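Local structure of sensor protein KdpD (Escherichia coli, 4Y2F) at residues 77-90 against 101-113. The protein is a potassium-sensing histidine kinase whose GAF domain probably serves as a sensory or regulatory module. Sequence-based numbering, arbitrary orientation.
Sequences AGTDTLPGVPYQIL and LVVVEPGNLRQLM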
loop_
_atom_site.group_PDB
_atom_site.type_symbol
_atom_site.label_atom_id
_atom_site.label_comp_id
_atom_site.label_asym_id
_atom_site.label_seq_id
_atom_site.Cartn_x
_atom_site.Cartn_y
_atom_site.Cartn_z
ATOM N N ALA A 77 1.846 -16.843 16.567
ATOM C CA ALA A 77 1.534 -15.973 17.696
ATOM C C ALA A 77 0.443 -14.966 17.345
ATOM O O ALA A 77 0.442 -14.371 16.265
ATOM C CB ALA A 77 2.801 -15.231 18.137
ATOM N N GLY A 78 -0.483 -14.773 18.286
ATOM C CA GLY A 78 -1.594 -13.877 18.064
ATOM C C GLY A 78 -2.801 -14.519 17.420
ATOM O O GLY A 78 -3.800 -13.825 17.188
ATOM N N THR A 79 -2.745 -15.823 17.137
ATOM C CA THR A 79 -3.850 -16.569 16.541
ATOM C C THR A 79 -4.155 -17.801 17.382
ATOM O O THR A 79 -3.402 -18.173 18.290
ATOM C CB THR A 79 -3.554 -17.027 15.104
ATOM O OG1 THR A 79 -2.733 -18.206 15.111
ATOM C CG2 THR A 79 -2.848 -15.923 14.300
ATOM N N ASP A 80 -5.245 -18.476 17.037
ATOM C CA ASP A 80 -5.626 -19.711 17.715
ATOM C C ASP A 80 -4.997 -20.951 17.080
ATOM O O ASP A 80 -5.275 -22.064 17.538
ATOM C CB ASP A 80 -7.140 -19.831 17.776
ATOM C CG ASP A 80 -7.764 -18.805 18.713
ATOM O OD1 ASP A 80 -7.109 -18.430 19.705
ATOM O OD2 ASP A 80 -8.917 -18.389 18.464
ATOM N N THR A 81 -4.143 -20.793 16.067
ATOM C CA THR A 81 -3.424 -21.886 15.412
ATOM C C THR A 81 -1.942 -21.715 15.755
ATOM O O THR A 81 -1.322 -20.721 15.366
ATOM C CB THR A 81 -3.595 -21.767 13.892
ATOM O OG1 THR A 81 -4.984 -21.674 13.560
ATOM C CG2 THR A 81 -3.009 -22.987 13.185
ATOM N N LEU A 82 -1.359 -22.682 16.438
ATOM C CA LEU A 82 -0.016 -22.532 16.983
ATOM C C LEU A 82 0.132 -21.222 17.761
ATOM O O LEU A 82 1.051 -20.435 17.489
ATOM C CB LEU A 82 1.034 -22.626 15.884
ATOM C CG LEU A 82 1.134 -23.865 15.008
ATOM C CD1 LEU A 82 2.237 -23.666 13.974
ATOM C CD2 LEU A 82 1.406 -25.058 15.861
ATOM N N PRO A 83 -0.725 -20.967 18.752
ATOM C CA PRO A 83 -0.622 -19.716 19.520
ATOM C C PRO A 83 0.667 -19.587 20.294
ATOM O O PRO A 83 1.041 -18.463 20.654
ATOM C CB PRO A 83 -1.827 -19.786 20.473
ATOM C CG PRO A 83 -2.143 -21.235 20.589
ATOM C CD PRO A 83 -1.866 -21.776 19.209
ATOM N N GLY A 84 1.351 -20.692 20.571
ATOM C CA GLY A 84 2.496 -20.669 21.449
ATOM C C GLY A 84 3.848 -20.566 20.783
ATOM O O GLY A 84 4.861 -20.546 21.486
ATOM N N VAL A 85 3.916 -20.525 19.455
ATOM C CA VAL A 85 5.207 -20.439 18.760
ATOM C C VAL A 85 5.777 -19.026 18.854
ATOM O O VAL A 85 5.021 -18.058 18.996
ATOM C CB VAL A 85 5.138 -20.941 17.302
ATOM C CG1 VAL A 85 4.751 -22.418 17.287
ATOM C CG2 VAL A 85 4.163 -20.125 16.476
ATOM N N PRO A 86 7.099 -18.861 18.774
ATOM C CA PRO A 86 7.702 -17.529 18.941
ATOM C C PRO A 86 7.795 -16.737 17.647
ATOM O O PRO A 86 8.676 -15.871 17.531
ATOM C CB PRO A 86 9.104 -17.867 19.457
ATOM C CG PRO A 86 9.429 -19.130 18.729
ATOM C CD PRO A 86 8.115 -19.919 18.722
ATOM N N TYR A 87 6.911 -16.998 16.691
ATOM C CA TYR A 87 6.913 -16.284 15.419
ATOM C C TYR A 87 5.475 -16.133 14.943
ATOM O O TYR A 87 4.552 -16.798 15.431
ATOM C CB TYR A 87 7.734 -17.030 14.357
ATOM C CG TYR A 87 7.313 -18.476 14.149
ATOM C CD1 TYR A 87 6.253 -18.802 13.327
ATOM C CD2 TYR A 87 7.969 -19.511 14.817
ATOM C CE1 TYR A 87 5.852 -20.116 13.143
ATOM C CE2 TYR A 87 7.588 -20.826 14.627
ATOM C CZ TYR A 87 6.513 -21.126 13.808
ATOM O OH TYR A 87 6.100 -22.449 13.612
ATOM N N GLN A 88 5.281 -15.235 13.983
ATOM C CA GLN A 88 4.007 -15.099 13.292
ATOM C C GLN A 88 4.136 -15.597 11.859
ATOM O O GLN A 88 5.183 -15.454 11.228
ATOM C CB GLN A 88 3.567 -13.641 13.245
ATOM C CG GLN A 88 3.437 -13.010 14.613
ATOM C CD GLN A 88 2.791 -11.659 14.518
ATOM O OE1 GLN A 88 3.458 -10.679 14.242
ATOM N NE2 GLN A 88 1.481 -11.605 14.717
ATOM N N ILE A 89 3.047 -16.178 11.345
ATOM C CA ILE A 89 2.938 -16.564 9.943
ATOM C C ILE A 89 1.837 -15.685 9.359
ATOM O O ILE A 89 0.665 -15.804 9.747
ATOM C CB ILE A 89 2.589 -18.047 9.788
ATOM C CG1 ILE A 89 3.725 -18.912 10.333
ATOM C CG2 ILE A 89 2.360 -18.367 8.327
ATOM C CD1 ILE A 89 3.416 -20.407 10.222
ATOM N N LEU A 90 2.205 -14.792 8.432
ATOM C CA LEU A 90 1.291 -13.744 7.964
ATOM C C LEU A 90 1.065 -13.839 6.462
ATOM O O LEU A 90 2.035 -13.790 5.681
ATOM C CB LEU A 90 1.827 -12.356 8.330
ATOM C CG LEU A 90 2.020 -12.174 9.834
ATOM C CD1 LEU A 90 2.697 -10.846 10.084
ATOM C CD2 LEU A 90 0.696 -12.244 10.580
ATOM N N LEU A 101 3.624 -15.456 1.751
ATOM C CA LEU A 101 3.570 -15.367 3.203
ATOM C C LEU A 101 4.852 -14.719 3.682
ATOM O O LEU A 101 5.880 -14.744 2.999
ATOM C CB LEU A 101 3.576 -16.741 3.870
ATOM C CG LEU A 101 2.470 -17.747 3.654
ATOM C CD1 LEU A 101 2.836 -18.920 4.530
ATOM C CD2 LEU A 101 1.132 -17.176 4.073
ATOM N N VAL A 102 4.790 -14.130 4.874
ATOM C CA VAL A 102 6.013 -13.769 5.578
ATOM C C VAL A 102 5.973 -14.410 6.962
ATOM O O VAL A 102 4.943 -14.367 7.654
ATOM C CB VAL A 102 6.256 -12.246 5.605
ATOM C CG1 VAL A 102 5.145 -11.515 6.361
ATOM C CG2 VAL A 102 7.644 -11.919 6.167
ATOM N N VAL A 103 7.064 -15.062 7.326
ATOM C CA VAL A 103 7.264 -15.569 8.680
ATOM C C VAL A 103 8.125 -14.533 9.392
ATOM O O VAL A 103 9.189 -14.150 8.884
ATOM C CB VAL A 103 7.953 -16.942 8.668
ATOM C CG1 VAL A 103 8.105 -17.453 10.103
ATOM C CG2 VAL A 103 7.145 -17.938 7.835
ATOM N N VAL A 104 7.648 -14.043 10.537
ATOM C CA VAL A 104 8.321 -12.982 11.293
ATOM C C VAL A 104 8.654 -13.515 12.683
ATOM O O VAL A 104 7.738 -13.835 13.453
ATOM C CB VAL A 104 7.448 -11.722 11.399
ATOM C CG1 VAL A 104 8.188 -10.634 12.135
ATOM C CG2 VAL A 104 7.023 -11.235 10.006
ATOM N N GLU A 105 9.945 -13.561 13.008
ATOM C CA GLU A 105 10.406 -14.025 14.317
ATOM C C GLU A 105 11.124 -12.882 15.023
ATOM O O GLU A 105 12.279 -12.583 14.690
ATOM C CB GLU A 105 11.337 -15.224 14.163
ATOM C CG GLU A 105 11.641 -15.843 15.512
ATOM C CD GLU A 105 12.582 -17.021 15.416
ATOM O OE1 GLU A 105 12.888 -17.469 14.286
ATOM O OE2 GLU A 105 13.034 -17.493 16.485
ATOM N N PRO A 106 10.492 -12.224 15.992
ATOM C CA PRO A 106 11.111 -11.046 16.612
ATOM C C PRO A 106 12.106 -11.428 17.692
ATOM O O PRO A 106 12.009 -12.480 18.325
ATOM C CB PRO A 106 9.906 -10.347 17.247
ATOM C CG PRO A 106 8.999 -11.470 17.647
ATOM C CD PRO A 106 9.143 -12.495 16.534
ATOM N N GLY A 107 13.023 -10.512 17.970
ATOM C CA GLY A 107 13.887 -10.691 19.125
ATOM C C GLY A 107 13.116 -10.640 20.427
ATOM O O GLY A 107 13.495 -11.304 21.402
ATOM N N ASN A 108 12.026 -9.877 20.455
ATOM C CA ASN A 108 11.204 -9.652 21.639
ATOM C C ASN A 108 9.750 -9.789 21.180
ATOM O O ASN A 108 9.194 -8.876 20.567
ATOM C CB ASN A 108 11.526 -8.262 22.191
ATOM C CG ASN A 108 10.723 -7.902 23.427
ATOM O OD1 ASN A 108 9.770 -8.589 23.796
ATOM N ND2 ASN A 108 11.113 -6.806 24.078
ATOM N N LEU A 109 9.131 -10.934 21.464
ATOM C CA LEU A 109 7.768 -11.175 21.003
ATOM C C LEU A 109 6.764 -10.223 21.652
ATOM O O LEU A 109 5.821 -9.779 20.983
ATOM C CB LEU A 109 7.418 -12.648 21.239
ATOM C CG LEU A 109 6.088 -13.127 20.658
ATOM C CD1 LEU A 109 5.976 -12.982 19.136
ATOM C CD2 LEU A 109 5.881 -14.599 21.088
ATOM N N ARG A 110 6.967 -9.862 22.924
ATOM C CA ARG A 110 6.052 -8.922 23.567
ATOM C C ARG A 110 6.064 -7.571 22.875
ATOM O O ARG A 110 5.026 -6.907 22.815
ATOM C CB ARG A 110 6.388 -8.756 25.048
ATOM C CG ARG A 110 6.015 -9.931 25.918
ATOM C CD ARG A 110 6.443 -9.687 27.355
ATOM N NE ARG A 110 7.855 -9.996 27.573
ATOM C CZ ARG A 110 8.816 -9.086 27.689
ATOM N NH1 ARG A 110 8.528 -7.793 27.617
ATOM N NH2 ARG A 110 10.068 -9.470 27.885
ATOM N N GLN A 111 7.214 -7.169 22.328
ATOM C CA GLN A 111 7.301 -5.910 21.599
ATOM C C GLN A 111 6.587 -6.004 20.258
ATOM O O GLN A 111 5.803 -5.116 19.901
ATOM C CB GLN A 111 8.783 -5.580 21.410
ATOM C CG GLN A 111 9.055 -4.298 20.628
ATOM C CD GLN A 111 10.479 -4.249 20.095
ATOM O OE1 GLN A 111 10.832 -4.991 19.175
ATOM N NE2 GLN A 111 11.307 -3.392 20.679
ATOM N N LEU A 112 6.797 -7.093 19.514
ATOM C CA LEU A 112 6.136 -7.243 18.224
ATOM C C LEU A 112 4.625 -7.292 18.367
ATOM O O LEU A 112 3.901 -6.794 17.495
ATOM C CB LEU A 112 6.632 -8.519 17.544
ATOM C CG LEU A 112 6.003 -8.814 16.177
ATOM C CD1 LEU A 112 6.397 -7.745 15.188
ATOM C CD2 LEU A 112 6.410 -10.176 15.679
ATOM N N MET A 113 4.132 -7.888 19.447
ATOM C CA MET A 113 2.703 -8.110 19.621
ATOM C C MET A 113 1.971 -6.907 20.207
ATOM O O MET A 113 0.746 -6.964 20.363
ATOM C CB MET A 113 2.453 -9.358 20.466
ATOM C CG MET A 113 3.015 -10.655 19.841
ATOM S SD MET A 113 2.601 -10.949 18.086
ATOM C CE MET A 113 0.818 -11.073 18.192
HETATM O O HOH W 1 10.545 -14.670 19.273
#
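Gln88 reaches across to Leu112 and Met113 with its carboxamide. With CG anti to its carbonyl carbon (chi1 -58°) and the chain extended beyond CG, Gln88 OE1 arrives 3.3 Å from Leu112 CD2, the two side chains approaching from opposite directions. Met113 slides past in the other sense: bends at chi2 and chi3 fold its thioether alongside the amide, so that Gln88 NE2 lies 3.6 Å from both Met113 SD and Met113 CE. Gln88 NE2 donates a weak hydrogen bond to Ala77 O (3.3 Å) and a second hydrogen bond to Gln118 OE1 of helix 115-142; these two acceptors would restrict rotation of the amide. Met113 CE also packs against Gly78 CA at 3.7 Å.

Next to this cluster runs the hairpin of strands 88-94 and 97-106 in the antiparallel sheet of the GAF fold; the axes of segments 88-90 and 101-106 approach to 4.8 Å, with their N-to-C directions 162° apart. Four backbone hydrogen bonds, Gln88 N-Val104 O, Val104 N-Gln88 O, Leu90 N-Val102 O and Val102 N-Leu90 O, all 2.9 Å with N-H...O angles of at least 160°, flank the non-hydrogen-bonded pair Ile89-Val103. Leu90 and Val102 share the sheet face of Gln88, toward helix 115-142. On the other face Ile89 CG2 meets Leu101 CD1 at 3.9 Å, beside helix 62-71. There too, Val103 CG1 approaches the Tyr87 ring obliquely at CD1 (4.0 Å), while Val85 CG2 sits over the centre of one ring face.

Beyond the paired residues, a water donates to both Pro86 O and Pro106 O, bridging the diverging chains. Glu105 lays CG against Pro86 O, and its OE2 is hydrogen-bonded to Thr58 OG1.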